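KP6 killer toxin subunit beta (Ustilago maydis virus P6, PDB 4GVB) forms one half of a secreted, virally encoded heterodimeric toxin that kills sensitive fungal cells, its beta subunit acting after the alpha subunit has recognised receptors on the cell. Local coordinates at residues P4-N16 / D43-S57. Sequence-based numbering, arbitrary orientation.
Sequences PRPVMCQCVDTTN and DGFCRAKYSWDLFTS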
loop_
_atom_site.group_PDB
_atom_site.type_symbol
_atom_site.label_atom_id
_atom_site.label_comp_id
_atom_site.label_asym_id
_atom_site.label_seq_id
_atom_site.Cartn_x
_atom_site.Cartn_y
_atom_site.Cartn_z
ATOM N N PRO B 4 23.740 -2.852 -16.092
ATOM C CA PRO B 4 22.710 -2.504 -15.103
ATOM C C PRO B 4 23.238 -2.576 -13.668
ATOM O O PRO B 4 23.740 -3.622 -13.243
ATOM C CB PRO B 4 21.641 -3.572 -15.336
ATOM C CG PRO B 4 21.743 -3.864 -16.811
ATOM C CD PRO B 4 23.213 -3.716 -17.164
ATOM N N ARG B 5 23.122 -1.468 -12.938
ATOM C CA ARG B 5 23.655 -1.369 -11.585
ATOM C C ARG B 5 22.543 -1.251 -10.563
ATOM O O ARG B 5 21.389 -0.997 -10.904
ATOM C CB ARG B 5 24.573 -0.155 -11.456
ATOM C CG ARG B 5 25.525 0.022 -12.619
ATOM C CD ARG B 5 26.444 -1.175 -12.768
ATOM N NE ARG B 5 27.701 -0.986 -12.047
ATOM C CZ ARG B 5 27.990 -1.549 -10.879
ATOM N NH1 ARG B 5 27.112 -2.353 -10.287
ATOM N NH2 ARG B 5 29.168 -1.312 -10.307
ATOM N N PRO B 6 22.887 -1.428 -9.289
ATOM C CA PRO B 6 21.844 -1.375 -8.265
ATOM C C PRO B 6 21.356 0.048 -8.016
ATOM O O PRO B 6 22.143 0.995 -8.017
ATOM C CB PRO B 6 22.545 -1.944 -7.024
ATOM C CG PRO B 6 23.727 -2.726 -7.580
ATOM C CD PRO B 6 24.163 -1.937 -8.763
ATOM N N VAL B 7 20.052 0.179 -7.802
ATOM C CA VAL B 7 19.424 1.470 -7.550
ATOM C C VAL B 7 18.802 1.463 -6.155
ATOM O O VAL B 7 18.489 0.396 -5.611
ATOM C CB VAL B 7 18.336 1.766 -8.625
ATOM C CG1 VAL B 7 17.140 0.859 -8.426
ATOM C CG2 VAL B 7 17.901 3.215 -8.567
ATOM N N MET B 8 18.651 2.637 -5.553
ATOM C CA MET B 8 17.892 2.766 -4.312
ATOM C C MET B 8 16.795 3.810 -4.533
ATOM O O MET B 8 17.030 4.829 -5.169
ATOM C CB MET B 8 18.801 3.141 -3.134
ATOM C CG MET B 8 19.522 4.471 -3.279
ATOM S SD MET B 8 20.772 4.739 -1.996
ATOM C CE MET B 8 21.171 6.447 -2.284
ATOM N N CYS B 9 15.598 3.545 -4.016
ATOM C CA CYS B 9 14.442 4.366 -4.331
ATOM C C CYS B 9 13.561 4.657 -3.131
ATOM O O CYS B 9 13.501 3.874 -2.179
ATOM C CB CYS B 9 13.575 3.678 -5.396
ATOM S SG CYS B 9 14.373 3.295 -6.977
ATOM N N GLN B 10 12.894 5.804 -3.191
ATOM C CA GLN B 10 11.854 6.181 -2.249
ATOM C C GLN B 10 10.578 6.391 -3.046
ATOM O O GLN B 10 10.624 6.835 -4.191
ATOM C CB GLN B 10 12.183 7.523 -1.580
ATOM C CG GLN B 10 13.533 7.644 -0.890
ATOM C CD GLN B 10 13.739 9.052 -0.354
ATOM O OE1 GLN B 10 14.233 9.249 0.756
ATOM N NE2 GLN B 10 13.347 10.039 -1.141
ATOM N N CYS B 11 9.436 6.077 -2.442
ATOM C CA CYS B 11 8.151 6.566 -2.940
ATOM C C CYS B 11 7.970 7.983 -2.427
ATOM O O CYS B 11 8.290 8.267 -1.279
ATOM C CB CYS B 11 7.009 5.670 -2.425
ATOM S SG CYS B 11 7.138 3.965 -2.972
ATOM N N VAL B 12 7.468 8.877 -3.275
ATOM C CA VAL B 12 7.317 10.273 -2.906
ATOM C C VAL B 12 5.966 10.813 -3.364
ATOM O O VAL B 12 5.363 10.296 -4.308
ATOM C CB VAL B 12 8.448 11.142 -3.521
ATOM C CG1 VAL B 12 9.805 10.699 -2.987
ATOM C CG2 VAL B 12 8.422 11.053 -5.048
ATOM N N ASP B 13 5.503 11.859 -2.694
ATOM C CA ASP B 13 4.238 12.478 -3.044
ATOM C C ASP B 13 4.332 13.156 -4.408
ATOM O O ASP B 13 5.378 13.685 -4.796
ATOM C CB ASP B 13 3.815 13.481 -1.974
ATOM C CG ASP B 13 2.309 13.600 -1.858
ATOM O OD1 ASP B 13 1.605 13.040 -2.726
ATOM O OD2 ASP B 13 1.832 14.239 -0.893
ATOM N N THR B 14 3.230 13.126 -5.141
ATOM C CA THR B 14 3.194 13.736 -6.458
ATOM C C THR B 14 2.859 15.222 -6.328
ATOM O O THR B 14 2.436 15.845 -7.287
ATOM C CB THR B 14 2.163 13.029 -7.363
ATOM O OG1 THR B 14 0.871 13.074 -6.741
ATOM C CG2 THR B 14 2.545 11.580 -7.568
ATOM N N THR B 15 3.047 15.778 -5.131
ATOM C CA THR B 15 2.781 17.194 -4.878
ATOM C C THR B 15 4.004 17.891 -4.282
ATOM O O THR B 15 5.128 17.745 -4.774
ATOM C CB THR B 15 1.577 17.414 -3.915
ATOM O OG1 THR B 15 1.892 16.907 -2.609
ATOM C CG2 THR B 15 0.306 16.742 -4.449
ATOM N N ASN B 16 3.765 18.644 -3.209
ATOM C CA ASN B 16 4.791 19.463 -2.549
ATOM C C ASN B 16 6.229 18.926 -2.596
ATOM O O ASN B 16 6.646 18.157 -1.726
ATOM C CB ASN B 16 4.385 19.772 -1.097
ATOM C CG ASN B 16 3.849 18.554 -0.362
ATOM O OD1 ASN B 16 2.642 18.298 -0.361
ATOM N ND2 ASN B 16 4.741 17.806 0.284
ATOM N N ASP B 43 16.811 7.185 6.425
ATOM C CA ASP B 43 16.840 7.909 5.155
ATOM C C ASP B 43 15.698 7.516 4.211
ATOM O O ASP B 43 15.513 8.143 3.170
ATOM C CB ASP B 43 18.188 7.729 4.459
ATOM C CG ASP B 43 18.487 6.280 4.149
ATOM O OD1 ASP B 43 17.563 5.546 3.735
ATOM O OD2 ASP B 43 19.654 5.875 4.323
ATOM N N GLY B 44 14.964 6.465 4.566
ATOM C CA GLY B 44 13.728 6.121 3.881
ATOM C C GLY B 44 13.867 5.466 2.518
ATOM O O GLY B 44 12.900 5.404 1.750
ATOM N N PHE B 45 15.059 4.971 2.202
ATOM C CA PHE B 45 15.258 4.305 0.916
ATOM C C PHE B 45 15.079 2.807 1.012
ATOM O O PHE B 45 15.336 2.214 2.056
ATOM C CB PHE B 45 16.648 4.605 0.360
ATOM C CG PHE B 45 16.746 5.927 -0.342
ATOM C CD1 PHE B 45 17.099 7.067 0.353
ATOM C CD2 PHE B 45 16.493 6.024 -1.697
ATOM C CE1 PHE B 45 17.193 8.282 -0.292
ATOM C CE2 PHE B 45 16.584 7.236 -2.351
ATOM C CZ PHE B 45 16.927 8.365 -1.652
ATOM N N CYS B 46 14.641 2.209 -0.088
ATOM C CA CYS B 46 14.647 0.766 -0.260
ATOM C C CYS B 46 15.876 0.394 -1.083
ATOM O O CYS B 46 16.134 0.986 -2.135
ATOM C CB CYS B 46 13.366 0.335 -0.976
ATOM S SG CYS B 46 13.242 -1.393 -1.427
ATOM N N ARG B 47 16.644 -0.574 -0.604
ATOM C CA ARG B 47 17.843 -1.009 -1.303
ATOM C C ARG B 47 17.788 -2.496 -1.631
ATOM O O ARG B 47 17.066 -3.252 -0.982
ATOM C CB ARG B 47 19.077 -0.712 -0.452
ATOM C CG ARG B 47 19.312 0.761 -0.178
ATOM C CD ARG B 47 20.379 0.925 0.897
ATOM N NE ARG B 47 20.884 2.293 0.972
ATOM C CZ ARG B 47 20.315 3.257 1.685
ATOM N NH1 ARG B 47 19.208 3.012 2.384
ATOM N NH2 ARG B 47 20.848 4.473 1.696
ATOM N N ALA B 48 18.545 -2.906 -2.644
ATOM C CA ALA B 48 18.690 -4.318 -2.970
ATOM C C ALA B 48 19.427 -5.030 -1.832
ATOM O O ALA B 48 20.330 -4.463 -1.216
ATOM C CB ALA B 48 19.439 -4.484 -4.272
ATOM N N LYS B 49 19.035 -6.265 -1.545
ATOM C CA LYS B 49 19.686 -7.032 -0.487
ATOM C C LYS B 49 21.104 -7.457 -0.886
ATOM O O LYS B 49 22.005 -7.522 -0.046
ATOM C CB LYS B 49 18.833 -8.247 -0.111
ATOM C CG LYS B 49 17.462 -7.868 0.419
ATOM C CD LYS B 49 16.643 -9.072 0.843
ATOM C CE LYS B 49 15.514 -8.641 1.772
ATOM N NZ LYS B 49 14.711 -9.791 2.282
ATOM N N TYR B 50 21.293 -7.727 -2.176
ATOM C CA TYR B 50 22.596 -8.103 -2.710
ATOM C C TYR B 50 22.799 -7.441 -4.068
ATOM O O TYR B 50 21.829 -7.128 -4.753
ATOM C CB TYR B 50 22.682 -9.616 -2.893
ATOM C CG TYR B 50 22.425 -10.445 -1.654
ATOM C CD1 TYR B 50 23.396 -10.583 -0.668
ATOM C CD2 TYR B 50 21.228 -11.132 -1.494
ATOM C CE1 TYR B 50 23.168 -11.363 0.460
ATOM C CE2 TYR B 50 20.992 -11.911 -0.378
ATOM C CZ TYR B 50 21.961 -12.020 0.597
ATOM O OH TYR B 50 21.719 -12.799 1.705
ATOM N N SER B 51 24.052 -7.258 -4.478
ATOM C CA SER B 51 24.336 -6.558 -5.732
ATOM C C SER B 51 23.802 -7.318 -6.945
ATOM O O SER B 51 23.469 -6.718 -7.974
ATOM C CB SER B 51 25.837 -6.273 -5.889
ATOM O OG SER B 51 26.555 -7.433 -6.266
ATOM N N TRP B 52 23.712 -8.638 -6.816
ATOM C CA TRP B 52 23.214 -9.477 -7.898
ATOM C C TRP B 52 21.689 -9.559 -7.839
ATOM O O TRP B 52 21.034 -9.940 -8.810
ATOM C CB TRP B 52 23.842 -10.876 -7.814
ATOM C CG TRP B 52 23.796 -11.467 -6.426
ATOM C CD1 TRP B 52 24.781 -11.422 -5.481
ATOM C CD2 TRP B 52 22.698 -12.176 -5.828
ATOM N NE1 TRP B 52 24.367 -12.063 -4.334
ATOM C CE2 TRP B 52 23.093 -12.534 -4.523
ATOM C CE3 TRP B 52 21.424 -12.542 -6.272
ATOM C CZ2 TRP B 52 22.257 -13.244 -3.657
ATOM C CZ3 TRP B 52 20.596 -13.248 -5.409
ATOM C CH2 TRP B 52 21.017 -13.587 -4.116
ATOM N N ASP B 53 21.134 -9.167 -6.696
ATOM C CA ASP B 53 19.704 -9.288 -6.427
ATOM C C ASP B 53 19.008 -7.921 -6.504
ATOM O O ASP B 53 18.291 -7.524 -5.585
ATOM C CB ASP B 53 19.512 -9.888 -5.031
ATOM C CG ASP B 53 18.068 -10.267 -4.742
ATOM O OD1 ASP B 53 17.391 -10.810 -5.640
ATOM O OD2 ASP B 53 17.612 -10.032 -3.605
ATOM N N LEU B 54 19.223 -7.202 -7.601
ATOM C CA LEU B 54 18.711 -5.837 -7.714
ATOM C C LEU B 54 17.300 -5.793 -8.295
ATOM O O LEU B 54 16.889 -6.684 -9.036
ATOM C CB LEU B 54 19.663 -4.970 -8.546
ATOM C CG LEU B 54 19.631 -5.078 -10.073
ATOM C CD1 LEU B 54 18.546 -4.183 -10.667
ATOM C CD2 LEU B 54 20.985 -4.711 -10.670
ATOM N N PHE B 55 16.554 -4.755 -7.931
ATOM C CA PHE B 55 15.274 -4.465 -8.567
ATOM C C PHE B 55 15.477 -3.227 -9.452
ATOM O O PHE B 55 16.369 -2.414 -9.193
ATOM C CB PHE B 55 14.204 -4.212 -7.510
ATOM C CG PHE B 55 14.554 -3.109 -6.553
ATOM C CD1 PHE B 55 14.330 -1.786 -6.889
ATOM C CD2 PHE B 55 15.102 -3.394 -5.320
ATOM C CE1 PHE B 55 14.656 -0.758 -6.016
ATOM C CE2 PHE B 55 15.428 -2.375 -4.437
ATOM C CZ PHE B 55 15.204 -1.048 -4.793
ATOM N N THR B 56 14.680 -3.074 -10.501
ATOM C CA THR B 56 14.880 -1.935 -11.392
ATOM C C THR B 56 14.098 -0.708 -10.926
ATOM O O THR B 56 13.099 -0.818 -10.213
ATOM C CB THR B 56 14.490 -2.246 -12.850
ATOM O OG1 THR B 56 13.075 -2.426 -12.943
ATOM C CG2 THR B 56 15.202 -3.501 -13.353
ATOM N N SER B 57 14.556 0.465 -11.336
ATOM C CA SER B 57 13.826 1.684 -11.035
ATOM C C SER B 57 12.388 1.578 -11.549
ATOM O O SER B 57 11.459 2.070 -10.908
ATOM C CB SER B 57 14.533 2.898 -11.629
ATOM O OG SER B 57 14.728 2.717 -13.014
HETATM O O HOH W 1 20.236 -1.085 -3.971
HETATM O O HOH W 2 18.292 -2.052 -7.114
#
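Met8 and Phe45 bury the most surface here, and their side chains meet beside a single pair of backbone bonds. Met8 CG approaches Phe45 CD2 to 3.8 Å, while Met8 SD stands farther off above the ring, 4.7 Å from the centroid of Phe45, a Met-aromatic contact. With CG between the backbone N and the carbonyl carbon (chi1 61°) and an extended chain beyond it, Met8 lies side by side with Arg47, pointing the same way, bringing SD to 3.7 Å from Arg47 NH2. That guanidinium is itself held by a salt bridge to Asp43, whose OD1 also accepts from Phe45 N in an Asx turn. Over the centre of the Phe45 ring lies Gln10 CG, 3.4 Å from the centroid in a CH-pi contact, with the amide stacked 17° from the ring plane. At the ring's edge sits Cys9 N, which donates to Cys46 O (3.2 Å); Cys46 N returns a nearly straight bond to Cys9 O (2.9 Å). Farther along, Val7 CG1 packs 3.8 Å from Phe55 CE1, and one water bridges Val7 O to Ala48 N, another Val7 N to Phe55 O. Strand 7-13 also pairs with strand 70-76, and disulfides link Cys9 to Cys74 and Cys46 to Cys29. The arrangement is an isolated antiparallel beta bridge, joining the two-stranded sheets 7-13/70-76 and 38-39/46-47 of this small disulfide-rich toxin subunit.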